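Local coordinates for beta-L-arabinobiosidase (Bacteroides thetaiotaomicron, PDB 5MQR), which probably hydrolyses arabinose-containing glycosidic bonds of plant pectin, and may also have exo-alpha-sialidase activity, at residues A[267-270]-A[274-277]; A[708-713]-A[1016-1021]; A[72-77]-A[363-368]; A[908-913]-A[972-977]; A[769-774]-A[837-842]. One frame throughout, in Å; residues are numbered along the deposited sequence. Where two conformers were deposited one is given.

Interaction 1 of 5, residues A[267-270]-A[274-277]; sequences CYTL and RIAS
Tyr268 and Ala276 form the buried middle of this contact. They are an antiparallel hydrogen-bonded pair. Tyr268 N donates to Ala276 O at 3.0 Å, and Ala276 N returns a bond to Tyr268 O at 2.9 Å. Ala276 CB lies over one face of the Tyr268 ring, 3.9 Å from CE1. The ring stands there because its CG sits between the backbone N and the carbonyl carbon (chi1 56°). Its OH is held by Gly342 O and Tyr345 OH. Leu270, also buried, adds CD2 beside Ala276 CB at 4.1 Å, while its own N bonds Arg274 O at 2.8 Å, nearly straight (166°). Cutting Leu270 back to an alanine would probably leave a gap next to Ala276 and beside Ile286 of the neighbouring strand. On the other face Cys267, Thr269 and Ile275 are partly exposed to solvent. Ile275 CG2 makes one close apolar touch there, 3.6 Å from Cys267 CB. The touch at Thr269 is slack: OG1 is 4.1 Å from Ile275 CG1, and its hydrogen bond goes to Glu377. Arg274 leads its guanidinium to Asp272 in the connecting turn. Strands 266-269 and 275-278 thus form a beta hairpin in a four-stranded antiparallel sheet, as in a blade of a beta propeller.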
# COMPACT_ATOMS: atom_id res chain seq x y z
N CYS A 267 6.96 4.46 26.69
CA CYS A 267 5.59 4.02 26.65
C CYS A 267 4.79 4.72 25.60
O CYS A 267 5.20 5.77 25.07
CB CYS A 267 4.92 4.26 28.02
SG CYS A 267 4.66 5.99 28.51
N TYR A 268 3.63 4.15 25.32
CA TYR A 268 2.67 4.78 24.44
C TYR A 268 1.27 4.36 24.80
O TYR A 268 1.08 3.38 25.50
CB TYR A 268 2.97 4.48 22.98
CG TYR A 268 3.06 3.02 22.57
CD1 TYR A 268 1.92 2.23 22.39
CD2 TYR A 268 4.29 2.45 22.28
CE1 TYR A 268 2.02 0.91 21.98
CE2 TYR A 268 4.41 1.13 21.86
CZ TYR A 268 3.28 0.36 21.70
OH TYR A 268 3.40 -0.93 21.25
N THR A 269 0.30 5.11 24.27
CA THR A 269 -1.11 4.92 24.59
C THR A 269 -1.76 4.07 23.50
O THR A 269 -1.70 4.40 22.32
CB THR A 269 -1.81 6.29 24.73
OG1 THR A 269 -1.18 7.04 25.78
CG2 THR A 269 -3.30 6.09 25.08
N LEU A 270 -2.36 2.97 23.92
CA LEU A 270 -3.05 2.04 23.02
C LEU A 270 -4.41 2.63 22.58
O LEU A 270 -4.87 3.60 23.15
CB LEU A 270 -3.28 0.71 23.74
CG LEU A 270 -2.05 -0.09 24.17
CD1 LEU A 270 -2.48 -1.26 25.04
CD2 LEU A 270 -1.28 -0.56 22.94
N ARG A 274 -5.27 2.35 27.44
CA ARG A 274 -4.25 1.75 28.30
C ARG A 274 -2.86 2.15 27.80
O ARG A 274 -2.69 2.54 26.64
CB ARG A 274 -4.37 0.23 28.33
CG ARG A 274 -5.68 -0.26 28.95
CD ARG A 274 -5.74 -1.78 29.00
NE ARG A 274 -5.71 -2.40 27.67
CZ ARG A 274 -5.41 -3.68 27.42
NH1 ARG A 274 -5.10 -4.52 28.41
NH2 ARG A 274 -5.40 -4.12 26.17
N ILE A 275 -1.88 2.06 28.69
CA ILE A 275 -0.51 2.43 28.34
C ILE A 275 0.39 1.18 28.30
O ILE A 275 0.44 0.41 29.26
CB ILE A 275 0.03 3.49 29.32
CG1 ILE A 275 -0.80 4.80 29.19
CG2 ILE A 275 1.52 3.74 29.09
CD1 ILE A 275 -0.58 5.80 30.28
N ALA A 276 1.07 0.99 27.17
CA ALA A 276 2.01 -0.10 26.99
C ALA A 276 3.43 0.43 27.20
O ALA A 276 3.75 1.48 26.68
CB ALA A 276 1.90 -0.68 25.59
N SER A 277 4.25 -0.32 27.94
CA SER A 277 5.63 0.05 28.22
C SER A 277 6.63 -0.90 27.58
O SER A 277 6.34 -2.08 27.33
CB SER A 277 5.88 0.08 29.73
OG SER A 277 5.72 -1.20 30.33

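Interaction 2 of 5, residues A[708-713]-A[1016-1021]; sequences IACAIG and YNHSTF
His1018 turns its CG anti to the backbone N (chi1 -167°), which sends the imidazole to Cys710 and Ala711. Cys710 has its SG in the same trans position (chi1 177°), directed at the ring. SG stops 3.7 Å from His1018 NE2. The approach is oblique, with SG 4.7 Å from the ring centroid. Ala711 CB fills the next place, 3.8 Å from His1018 CA and 3.9 Å from CD2. The contact is van der Waals and sulfur-aromatic in kind. All four touching residues are buried. Ala709 to Ile712 make a type I beta turn, and Ala711 is the N-cap residue of helix 712-719. The turn leads into this helix of the glycoside hydrolase domain, probably an (alpha/alpha)6 barrel as in other six-hairpin glycosidases. One face of the His1018 ring is topped by Tyr1016 OH, 3.6 Å above the plane and over its centre; this hydroxyl has a weak hydrogen bond to Glu694. Phe949, on helix 948-964, meets the His1018 ring with planes about 45° apart and touches Cys710 and Ala711 as well. Asn1017 O, 4.3 Å from Ala711 CB, is hydrogen-bonded to His715 NE2.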
# COMPACT_ATOMS: atom_id res chain seq x y z
N ILE A 708 -23.79 -18.50 -30.79
CA ILE A 708 -25.16 -18.24 -30.39
C ILE A 708 -25.25 -16.78 -29.88
O ILE A 708 -24.48 -16.37 -29.02
CB ILE A 708 -25.57 -19.23 -29.30
CG1 ILE A 708 -25.58 -20.65 -29.85
CG2 ILE A 708 -26.93 -18.86 -28.71
CD1 ILE A 708 -25.62 -21.74 -28.80
N ALA A 709 -26.22 -16.02 -30.39
CA ALA A 709 -26.29 -14.57 -30.17
C ALA A 709 -26.95 -14.12 -28.87
O ALA A 709 -26.89 -12.94 -28.53
CB ALA A 709 -27.02 -13.91 -31.31
N CYS A 710 -27.61 -15.03 -28.20
CA CYS A 710 -28.46 -14.72 -27.06
C CYS A 710 -27.80 -13.82 -26.01
O CYS A 710 -28.39 -12.81 -25.61
CB CYS A 710 -28.93 -16.03 -26.40
SG CYS A 710 -29.91 -15.75 -24.93
N ALA A 711 -26.59 -14.19 -25.60
CA ALA A 711 -25.86 -13.52 -24.50
C ALA A 711 -24.68 -12.61 -24.92
O ALA A 711 -23.81 -12.30 -24.09
CB ALA A 711 -25.37 -14.58 -23.50
N ILE A 712 -24.67 -12.14 -26.16
CA ILE A 712 -23.57 -11.27 -26.63
C ILE A 712 -23.38 -10.05 -25.72
O ILE A 712 -22.25 -9.67 -25.42
CB ILE A 712 -23.76 -10.80 -28.09
CG1 ILE A 712 -23.72 -12.00 -29.05
CG2 ILE A 712 -22.64 -9.82 -28.45
CD1 ILE A 712 -24.12 -11.68 -30.47
N GLY A 713 -24.49 -9.43 -25.30
CA GLY A 713 -24.44 -8.27 -24.39
C GLY A 713 -23.65 -8.55 -23.11
O GLY A 713 -22.77 -7.78 -22.75
N TYR A 1016 -20.82 -22.82 -18.61
CA TYR A 1016 -21.74 -22.05 -19.42
C TYR A 1016 -21.41 -20.55 -19.39
O TYR A 1016 -21.12 -19.96 -18.34
CB TYR A 1016 -23.17 -22.31 -18.94
CG TYR A 1016 -24.28 -22.02 -19.92
CD1 TYR A 1016 -24.24 -22.50 -21.25
CD2 TYR A 1016 -25.43 -21.33 -19.51
CE1 TYR A 1016 -25.26 -22.24 -22.12
CE2 TYR A 1016 -26.46 -21.10 -20.39
CZ TYR A 1016 -26.37 -21.55 -21.70
OH TYR A 1016 -27.39 -21.30 -22.58
N ASN A 1017 -21.47 -19.93 -20.55
CA ASN A 1017 -21.10 -18.54 -20.72
C ASN A 1017 -22.30 -17.76 -21.24
O ASN A 1017 -22.46 -17.56 -22.44
CB ASN A 1017 -19.92 -18.43 -21.68
CG ASN A 1017 -19.46 -17.01 -21.87
OD1 ASN A 1017 -19.64 -16.16 -20.97
ND2 ASN A 1017 -18.90 -16.71 -23.05
N HIS A 1018 -23.13 -17.33 -20.30
CA HIS A 1018 -24.47 -16.87 -20.55
C HIS A 1018 -24.87 -15.85 -19.49
O HIS A 1018 -26.04 -15.69 -19.18
CB HIS A 1018 -25.36 -18.12 -20.45
CG HIS A 1018 -26.74 -17.98 -20.97
ND1 HIS A 1018 -27.84 -18.18 -20.17
CD2 HIS A 1018 -27.22 -17.75 -22.22
CE1 HIS A 1018 -28.94 -18.06 -20.89
NE2 HIS A 1018 -28.60 -17.79 -22.13
N SER A 1019 -23.89 -15.13 -18.97
CA SER A 1019 -24.09 -14.26 -17.82
C SER A 1019 -22.83 -13.47 -17.59
O SER A 1019 -21.77 -13.76 -18.17
CB SER A 1019 -24.37 -15.08 -16.54
OG SER A 1019 -23.24 -15.90 -16.20
N THR A 1020 -22.94 -12.46 -16.74
CA THR A 1020 -21.77 -11.78 -16.20
C THR A 1020 -21.60 -12.18 -14.74
O THR A 1020 -22.52 -12.71 -14.09
CB THR A 1020 -21.85 -10.24 -16.36
OG1 THR A 1020 -22.92 -9.71 -15.57
CG2 THR A 1020 -22.04 -9.83 -17.83
N PHE A 1021 -20.39 -11.95 -14.25
CA PHE A 1021 -20.04 -12.06 -12.85
C PHE A 1021 -18.99 -11.03 -12.46
O PHE A 1021 -19.18 -10.24 -11.55
CB PHE A 1021 -19.55 -13.48 -12.47
CG PHE A 1021 -19.19 -13.57 -11.03
CD1 PHE A 1021 -20.18 -13.64 -10.07
CD2 PHE A 1021 -17.87 -13.46 -10.62
CE1 PHE A 1021 -19.88 -13.66 -8.72
CE2 PHE A 1021 -17.56 -13.48 -9.27
CZ PHE A 1021 -18.58 -13.58 -8.32

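Interaction 3 of 5, residues A[72-77]-A[363-368]; sequences WTYNHQ and NYKSYG
Lys365 meets Thr73 through a direct hydrogen bond and Tyr74 through its aliphatic chain. The direct bond runs from Lys365 NZ to Thr73 O, 2.8 Å long. The C=O...NZ angle is 144°, and NZ is tilted from the carbonyl plane. A bend at chi3 (67°) shapes the otherwise extended chain that brings NZ there. A water gives a second route. It accepts from Lys365 NZ at 2.9 Å and lies 2.7 Å from Thr73 OG1, whose strongest partner is Arg61. The apolar part is slight. Lys365 CG sits at the edge of the Tyr74 ring, in its plane, 3.9 Å from CD1. The Tyr74 hydroxyl is held by Glu98. The ionic part comes from Glu396, which forms a salt bridge with Lys365 NZ, while Tyr360 O accepts a further hydrogen bond. A methionine in place of Lys365 would probably leave Glu396 without its charged mate and Thr73 O without this donor. The contact joins the start of strand 74-83, in the N-terminal beta propeller region, to a loop late in the BNR repeat-like region. The buried ammonium group is probably well compensated, with one carboxylate, two backbone carbonyls and a water as its partners.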
# COMPACT_ATOMS: atom_id res chain seq x y z
N TRP A 72 35.21 16.05 21.47
CA TRP A 72 34.87 14.92 22.33
C TRP A 72 34.41 13.74 21.44
O TRP A 72 33.64 13.95 20.48
CB TRP A 72 33.81 15.33 23.35
CG TRP A 72 34.30 16.32 24.36
CD1 TRP A 72 35.28 17.25 24.20
CD2 TRP A 72 33.81 16.51 25.69
NE1 TRP A 72 35.45 17.98 25.34
CE2 TRP A 72 34.56 17.54 26.28
CE3 TRP A 72 32.83 15.89 26.46
CZ2 TRP A 72 34.36 17.97 27.59
CZ3 TRP A 72 32.64 16.30 27.76
CH2 TRP A 72 33.39 17.33 28.31
N THR A 73 34.92 12.54 21.71
CA THR A 73 34.69 11.38 20.85
C THR A 73 33.85 10.24 21.44
O THR A 73 33.62 9.26 20.76
CB THR A 73 36.01 10.79 20.33
OG1 THR A 73 36.73 10.22 21.41
CG2 THR A 73 36.84 11.88 19.64
N TYR A 74 33.40 10.39 22.69
CA TYR A 74 32.32 9.59 23.26
C TYR A 74 31.08 10.45 23.27
O TYR A 74 31.00 11.41 24.03
CB TYR A 74 32.64 9.11 24.68
CG TYR A 74 31.48 8.35 25.32
CD1 TYR A 74 31.27 7.02 25.04
CD2 TYR A 74 30.59 8.99 26.18
CE1 TYR A 74 30.22 6.32 25.61
CE2 TYR A 74 29.53 8.30 26.75
CZ TYR A 74 29.35 6.97 26.46
OH TYR A 74 28.30 6.28 27.01
N ASN A 75 30.11 10.09 22.43
CA ASN A 75 28.87 10.83 22.28
C ASN A 75 27.75 9.79 22.18
O ASN A 75 27.82 8.91 21.31
CB ASN A 75 28.90 11.70 21.01
CG ASN A 75 30.08 12.69 20.98
OD1 ASN A 75 30.05 13.73 21.66
ND2 ASN A 75 31.11 12.37 20.18
N HIS A 76 26.72 9.88 23.04
CA HIS A 76 25.73 8.80 23.18
C HIS A 76 24.42 9.28 23.80
O HIS A 76 24.32 10.43 24.23
CB HIS A 76 26.36 7.69 24.04
CG HIS A 76 25.69 6.36 23.95
ND1 HIS A 76 25.15 5.84 22.79
CD2 HIS A 76 25.54 5.39 24.89
CE1 HIS A 76 24.68 4.63 23.02
NE2 HIS A 76 24.91 4.34 24.29
N GLN A 77 23.42 8.40 23.78
CA GLN A 77 22.18 8.56 24.55
C GLN A 77 21.39 9.80 24.17
O GLN A 77 21.23 10.73 24.99
CB GLN A 77 22.49 8.54 26.03
CG GLN A 77 21.25 8.40 26.90
CD GLN A 77 21.34 7.22 27.82
OE1 GLN A 77 20.43 6.37 27.83
NE2 GLN A 77 22.45 7.11 28.57
N ASN A 363 36.43 3.10 26.34
CA ASN A 363 35.73 2.28 27.35
C ASN A 363 34.24 2.12 26.99
O ASN A 363 33.53 3.12 26.84
CB ASN A 363 35.88 2.97 28.74
CG ASN A 363 35.55 2.05 29.92
OD1 ASN A 363 35.48 0.83 29.79
ND2 ASN A 363 35.39 2.66 31.12
N TYR A 364 33.79 0.88 26.83
CA TYR A 364 32.39 0.49 26.59
C TYR A 364 31.75 0.98 25.30
O TYR A 364 30.54 0.75 25.09
CB TYR A 364 31.48 0.80 27.81
CG TYR A 364 31.98 0.16 29.12
CD1 TYR A 364 32.12 -1.22 29.26
CD2 TYR A 364 32.32 0.97 30.20
CE1 TYR A 364 32.58 -1.78 30.45
CE2 TYR A 364 32.80 0.43 31.39
CZ TYR A 364 32.92 -0.94 31.52
OH TYR A 364 33.41 -1.41 32.73
N LYS A 365 32.55 1.60 24.41
CA LYS A 365 32.07 1.91 23.07
C LYS A 365 31.88 0.61 22.30
O LYS A 365 32.79 -0.23 22.26
CB LYS A 365 33.04 2.85 22.35
CG LYS A 365 33.06 4.25 22.98
CD LYS A 365 33.99 5.21 22.26
CE LYS A 365 33.50 5.55 20.87
NZ LYS A 365 34.36 6.59 20.28
N SER A 366 30.69 0.41 21.73
CA SER A 366 30.38 -0.78 20.94
C SER A 366 29.87 -0.42 19.54
O SER A 366 29.38 0.68 19.32
CB SER A 366 29.39 -1.65 21.69
OG SER A 366 28.27 -0.89 22.01
N TYR A 367 30.00 -1.34 18.60
CA TYR A 367 29.79 -1.05 17.19
C TYR A 367 28.32 -0.97 16.81
O TYR A 367 27.55 -1.83 17.19
CB TYR A 367 30.44 -2.11 16.29
CG TYR A 367 31.92 -2.20 16.49
CD1 TYR A 367 32.76 -1.19 16.01
CD2 TYR A 367 32.49 -3.26 17.18
CE1 TYR A 367 34.14 -1.25 16.21
CE2 TYR A 367 33.86 -3.33 17.39
CZ TYR A 367 34.68 -2.32 16.90
OH TYR A 367 36.02 -2.39 17.09
N GLY A 368 27.95 0.07 16.05
CA GLY A 368 26.72 0.10 15.30
C GLY A 368 25.70 1.14 15.72
O GLY A 368 25.88 1.80 16.75
O HOH W 1 36.50 7.59 22.02

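Interaction 4 of 5, residues A[908-913]-A[972-977]; sequences KEIMDE and DSVYFR
Val974 faces Ile910 and Met911 across a small apolar patch in the helical hydrolase domain, whose hairpins probably build an (alpha/alpha)6 barrel. Here a 3-10 turn packs against the first turn of helix 972-985. Val974 is the one residue of the helix segment that touches, and it offers both methyls. With CG1 anti to the backbone N (chi1 174°), CG1 is turned to Ile910 and CG2 to the selenium of Met911. CG1 meets Ile910 CG2 at 3.9 Å, where the two side chains lie at an oblique angle to each other. The Ile910 chain then leads away, towards Thr954 and Met958 of helix 948-964, and it also touches Tyr889. Ile910 therefore fills the buried side of the patch. Met911, a selenomethionine, crosses Val974 at about a right angle. It is exposed and covers the outer side. Its CG lies 4.1 Å from Val974 CG1. Beyond that the chain bends at chi3 (-81°), and the residue also touches Val969 in the loop before the helix. The 3-10 turn is fixed by a backbone bond from Met911 N to Lys908 O, 3.1 Å long. On the exposed side, the selenium of Met911 rests 4.0 Å from Val974 CG2.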
# COMPACT_ATOMS: atom_id res chain seq x y z
N LYS A 908 -38.73 -3.49 -3.89
CA LYS A 908 -39.03 -4.16 -2.63
C LYS A 908 -39.13 -5.67 -2.80
O LYS A 908 -38.87 -6.41 -1.85
CB LYS A 908 -40.32 -3.63 -2.00
CG LYS A 908 -40.17 -2.21 -1.48
CD LYS A 908 -41.39 -1.73 -0.70
CE LYS A 908 -41.09 -0.36 -0.10
NZ LYS A 908 -42.15 0.10 0.85
N GLU A 909 -39.45 -6.13 -4.01
CA GLU A 909 -39.61 -7.56 -4.27
C GLU A 909 -38.29 -8.34 -4.21
O GLU A 909 -38.30 -9.55 -4.11
CB GLU A 909 -40.32 -7.79 -5.60
CG GLU A 909 -41.69 -7.15 -5.66
CD GLU A 909 -42.58 -7.58 -4.50
OE1 GLU A 909 -42.89 -8.79 -4.43
OE2 GLU A 909 -42.94 -6.71 -3.65
N ILE A 910 -37.18 -7.63 -4.23
CA ILE A 910 -35.88 -8.24 -4.03
C ILE A 910 -35.76 -8.85 -2.62
O ILE A 910 -35.09 -9.88 -2.44
CB ILE A 910 -34.75 -7.21 -4.30
CG1 ILE A 910 -34.75 -6.78 -5.77
CG2 ILE A 910 -33.38 -7.75 -3.95
CD1 ILE A 910 -34.55 -7.88 -6.79
N MSE A 911 -36.42 -8.24 -1.63
CA MSE A 911 -36.27 -8.66 -0.23
C MSE A 911 -37.45 -9.44 0.26
O MSE A 911 -37.53 -9.73 1.44
CB MSE A 911 -36.10 -7.42 0.63
CG MSE A 911 -35.06 -6.47 0.04
SE MSE A 911 -35.08 -4.79 1.06
CE MSE A 911 -36.64 -3.98 0.19
N ASP A 912 -38.36 -9.82 -0.62
CA ASP A 912 -39.58 -10.52 -0.23
C ASP A 912 -39.50 -11.94 -0.73
O ASP A 912 -39.33 -12.17 -1.91
CB ASP A 912 -40.79 -9.81 -0.83
CG ASP A 912 -42.14 -10.29 -0.22
OD1 ASP A 912 -42.24 -11.39 0.39
OD2 ASP A 912 -43.14 -9.55 -0.39
N GLU A 913 -39.68 -12.88 0.18
CA GLU A 913 -39.74 -14.32 -0.14
C GLU A 913 -40.89 -14.69 -1.06
O GLU A 913 -40.86 -15.75 -1.67
CB GLU A 913 -39.90 -15.14 1.14
CG GLU A 913 -38.64 -15.18 1.98
CD GLU A 913 -38.80 -16.01 3.25
OE1 GLU A 913 -39.97 -16.29 3.65
OE2 GLU A 913 -37.74 -16.36 3.84
N ASP A 972 -26.75 -1.44 0.99
CA ASP A 972 -25.59 -2.21 0.57
C ASP A 972 -25.68 -3.70 0.98
O ASP A 972 -25.32 -4.57 0.19
CB ASP A 972 -24.28 -1.57 1.10
CG ASP A 972 -23.97 -0.22 0.44
OD1 ASP A 972 -24.71 0.18 -0.48
OD2 ASP A 972 -22.99 0.44 0.86
N SER A 973 -26.17 -3.97 2.19
CA SER A 973 -26.30 -5.34 2.69
C SER A 973 -27.12 -6.19 1.78
O SER A 973 -26.82 -7.37 1.60
CB SER A 973 -26.95 -5.38 4.08
OG SER A 973 -26.04 -4.85 4.98
N VAL A 974 -28.18 -5.60 1.24
CA VAL A 974 -29.02 -6.32 0.33
C VAL A 974 -28.29 -6.68 -0.97
O VAL A 974 -28.40 -7.82 -1.43
CB VAL A 974 -30.34 -5.56 0.03
CG1 VAL A 974 -31.14 -6.26 -1.06
CG2 VAL A 974 -31.17 -5.46 1.30
N TYR A 975 -27.59 -5.72 -1.55
CA TYR A 975 -26.85 -5.99 -2.78
C TYR A 975 -25.74 -7.02 -2.51
O TYR A 975 -25.57 -7.98 -3.27
CB TYR A 975 -26.26 -4.70 -3.40
CG TYR A 975 -25.33 -4.98 -4.55
CD1 TYR A 975 -25.81 -5.09 -5.86
CD2 TYR A 975 -23.99 -5.17 -4.34
CE1 TYR A 975 -24.95 -5.39 -6.93
CE2 TYR A 975 -23.12 -5.45 -5.38
CZ TYR A 975 -23.60 -5.57 -6.67
OH TYR A 975 -22.70 -5.85 -7.68
N PHE A 976 -25.00 -6.82 -1.42
CA PHE A 976 -23.92 -7.72 -1.06
C PHE A 976 -24.42 -9.13 -0.88
O PHE A 976 -23.81 -10.08 -1.36
CB PHE A 976 -23.22 -7.29 0.24
CG PHE A 976 -22.01 -8.13 0.58
CD1 PHE A 976 -22.14 -9.28 1.35
CD2 PHE A 976 -20.77 -7.79 0.09
CE1 PHE A 976 -21.04 -10.08 1.63
CE2 PHE A 976 -19.65 -8.55 0.40
CZ PHE A 976 -19.78 -9.71 1.16
N ARG A 977 -25.55 -9.26 -0.18
CA ARG A 977 -26.13 -10.55 0.13
C ARG A 977 -26.52 -11.31 -1.14
O ARG A 977 -26.30 -12.51 -1.23
CB ARG A 977 -27.33 -10.40 1.09
CG ARG A 977 -27.99 -11.69 1.56
CD ARG A 977 -26.97 -12.64 2.21
NE ARG A 977 -27.60 -13.89 2.65
CZ ARG A 977 -26.97 -15.05 2.90
NH1 ARG A 977 -25.65 -15.18 2.75
NH2 ARG A 977 -27.68 -16.10 3.28

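Interaction 5 of 5, residues A[769-774]-A[837-842]; sequences DFMLDM and GILSGD
Met771 and Leu839 make the closest touch of this contact. The Met771 CE methyl lies 3.4 Å from Leu839 CD1, tighter than a usual carbon contact, and 3.9 Å from Leu839 CB. The two side chains cross at about a right angle. Met771 is a selenomethionine. Its CG is anti to the backbone N (chi1 -179°), and bends at chi2 and chi3 fold the chain so that CE ends against the leucine. Leu772 supplies the second touch. Its CD2 methyl sits 3.5 Å from Ser840 OG and 3.7 Å from Ser840 CA, and it also comes 3.8 Å from Leu839 O. Leu772 CD2 only packs on Ser840 OG, whose hydrogen bond goes back to Met836 O. The next shell fixes the backbone around Ser840. Gly841 has positive phi and closes the helix with a Schellman motif: Asp842 N bonds Gly837 O at 2.7 Å, and Gly841 N bonds Ile838 O at 3.1 Å. Asp842 then acts as N-cap of the following helix, its OD1 bonding Met845 N. Tyr762 of helix 754-765 touches both Met771 and Leu839, so three helices share this spot. Helix 768-788 thus lies against the end of helix 820-839, near the junction with helix 843-864, while Phe770 and Met774 of helix 768-788 pack on helix 726-737.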
# COMPACT_ATOMS: atom_id res chain seq x y z
N ASP A 769 -11.48 4.90 -32.07
CA ASP A 769 -11.51 4.40 -33.46
C ASP A 769 -12.25 3.07 -33.63
O ASP A 769 -12.89 2.88 -34.66
CB ASP A 769 -10.11 4.27 -34.05
CG ASP A 769 -9.39 5.61 -34.16
OD1 ASP A 769 -10.03 6.67 -34.39
OD2 ASP A 769 -8.16 5.59 -33.99
N PHE A 770 -12.13 2.16 -32.67
CA PHE A 770 -12.89 0.92 -32.72
C PHE A 770 -14.42 1.19 -32.69
O PHE A 770 -15.17 0.67 -33.53
CB PHE A 770 -12.50 -0.04 -31.58
CG PHE A 770 -13.30 -1.31 -31.58
CD1 PHE A 770 -14.56 -1.37 -30.96
CD2 PHE A 770 -12.83 -2.43 -32.26
CE1 PHE A 770 -15.31 -2.53 -31.01
CE2 PHE A 770 -13.57 -3.60 -32.29
CZ PHE A 770 -14.82 -3.64 -31.67
N MSE A 771 -14.85 2.00 -31.71
CA MSE A 771 -16.25 2.39 -31.52
C MSE A 771 -16.76 3.13 -32.74
O MSE A 771 -17.78 2.75 -33.27
CB MSE A 771 -16.41 3.19 -30.23
CG MSE A 771 -17.83 3.65 -29.87
SE MSE A 771 -18.19 5.36 -30.80
CE MSE A 771 -16.94 6.52 -29.80
N LEU A 772 -16.05 4.16 -33.22
CA LEU A 772 -16.51 4.95 -34.39
C LEU A 772 -16.68 4.07 -35.63
O LEU A 772 -17.68 4.21 -36.37
CB LEU A 772 -15.56 6.11 -34.69
CG LEU A 772 -15.45 7.25 -33.64
CD1 LEU A 772 -14.33 8.24 -33.96
CD2 LEU A 772 -16.76 7.99 -33.51
N ASP A 773 -15.74 3.15 -35.82
CA ASP A 773 -15.79 2.20 -36.95
C ASP A 773 -16.94 1.17 -36.89
O ASP A 773 -17.32 0.64 -37.91
CB ASP A 773 -14.43 1.49 -37.09
CG ASP A 773 -14.41 0.46 -38.21
OD1 ASP A 773 -14.30 0.83 -39.40
OD2 ASP A 773 -14.54 -0.74 -37.87
N MSE A 774 -17.48 0.91 -35.70
CA MSE A 774 -18.61 -0.03 -35.49
C MSE A 774 -19.99 0.60 -35.59
O MSE A 774 -21.00 -0.10 -35.59
CB MSE A 774 -18.49 -0.71 -34.11
CG MSE A 774 -17.66 -1.99 -34.15
SE MSE A 774 -18.47 -3.37 -35.28
CE MSE A 774 -20.16 -3.63 -34.28
N GLY A 837 -23.45 9.13 -31.97
CA GLY A 837 -23.63 10.23 -32.91
C GLY A 837 -22.88 11.48 -32.48
O GLY A 837 -22.17 12.08 -33.28
N ILE A 838 -23.01 11.86 -31.21
CA ILE A 838 -22.30 13.04 -30.68
C ILE A 838 -20.78 12.84 -30.76
O ILE A 838 -20.07 13.75 -31.16
CB ILE A 838 -22.70 13.35 -29.23
CG1 ILE A 838 -24.19 13.73 -29.17
CG2 ILE A 838 -21.84 14.49 -28.66
CD1 ILE A 838 -24.79 13.52 -27.78
N LEU A 839 -20.29 11.65 -30.39
CA LEU A 839 -18.85 11.34 -30.46
C LEU A 839 -18.35 11.26 -31.92
O LEU A 839 -17.20 11.57 -32.18
CB LEU A 839 -18.54 10.03 -29.71
CG LEU A 839 -18.87 9.98 -28.20
CD1 LEU A 839 -18.63 8.59 -27.65
CD2 LEU A 839 -18.11 11.01 -27.37
N SER A 840 -19.22 10.87 -32.85
CA SER A 840 -18.92 10.87 -34.29
C SER A 840 -18.87 12.28 -34.89
O SER A 840 -18.47 12.41 -36.03
CB SER A 840 -20.00 10.07 -35.08
OG SER A 840 -19.94 8.67 -34.86
N GLY A 841 -19.29 13.31 -34.14
CA GLY A 841 -19.61 14.62 -34.72
C GLY A 841 -20.86 14.62 -35.61
O GLY A 841 -21.02 15.51 -36.44
N ASP A 842 -21.73 13.61 -35.48
CA ASP A 842 -22.94 13.49 -36.32
C ASP A 842 -24.19 13.89 -35.48
O ASP A 842 -24.79 13.06 -34.77
CB ASP A 842 -23.05 12.09 -36.94
CG ASP A 842 -24.18 11.96 -37.94
OD1 ASP A 842 -24.99 12.91 -38.07
OD2 ASP A 842 -24.29 10.91 -38.61

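In the fold
The contacts fall into two groups on the chain. Interactions 1 and 3 lie in the N-terminal, beta-rich part, with centres about 30 Å apart. Interaction 1 is nested within the long loop closed by interaction 3, which links the N-terminal propeller region to the BNR repeat-like region. Interactions 2, 4 and 5 belong to the helical glycoside hydrolase domain. There interaction 2 joins segments 303 residues apart and encloses the other two, first interaction 5 and then interaction 4. Its centre is about 24 Å from that of interaction 4 and about 25 Å from that of interaction 5. Helix 948-964 borders interactions 2 and 4. Interactions 3 and 5 are about 74 Å apart between centres, consistent with a multidomain enzyme.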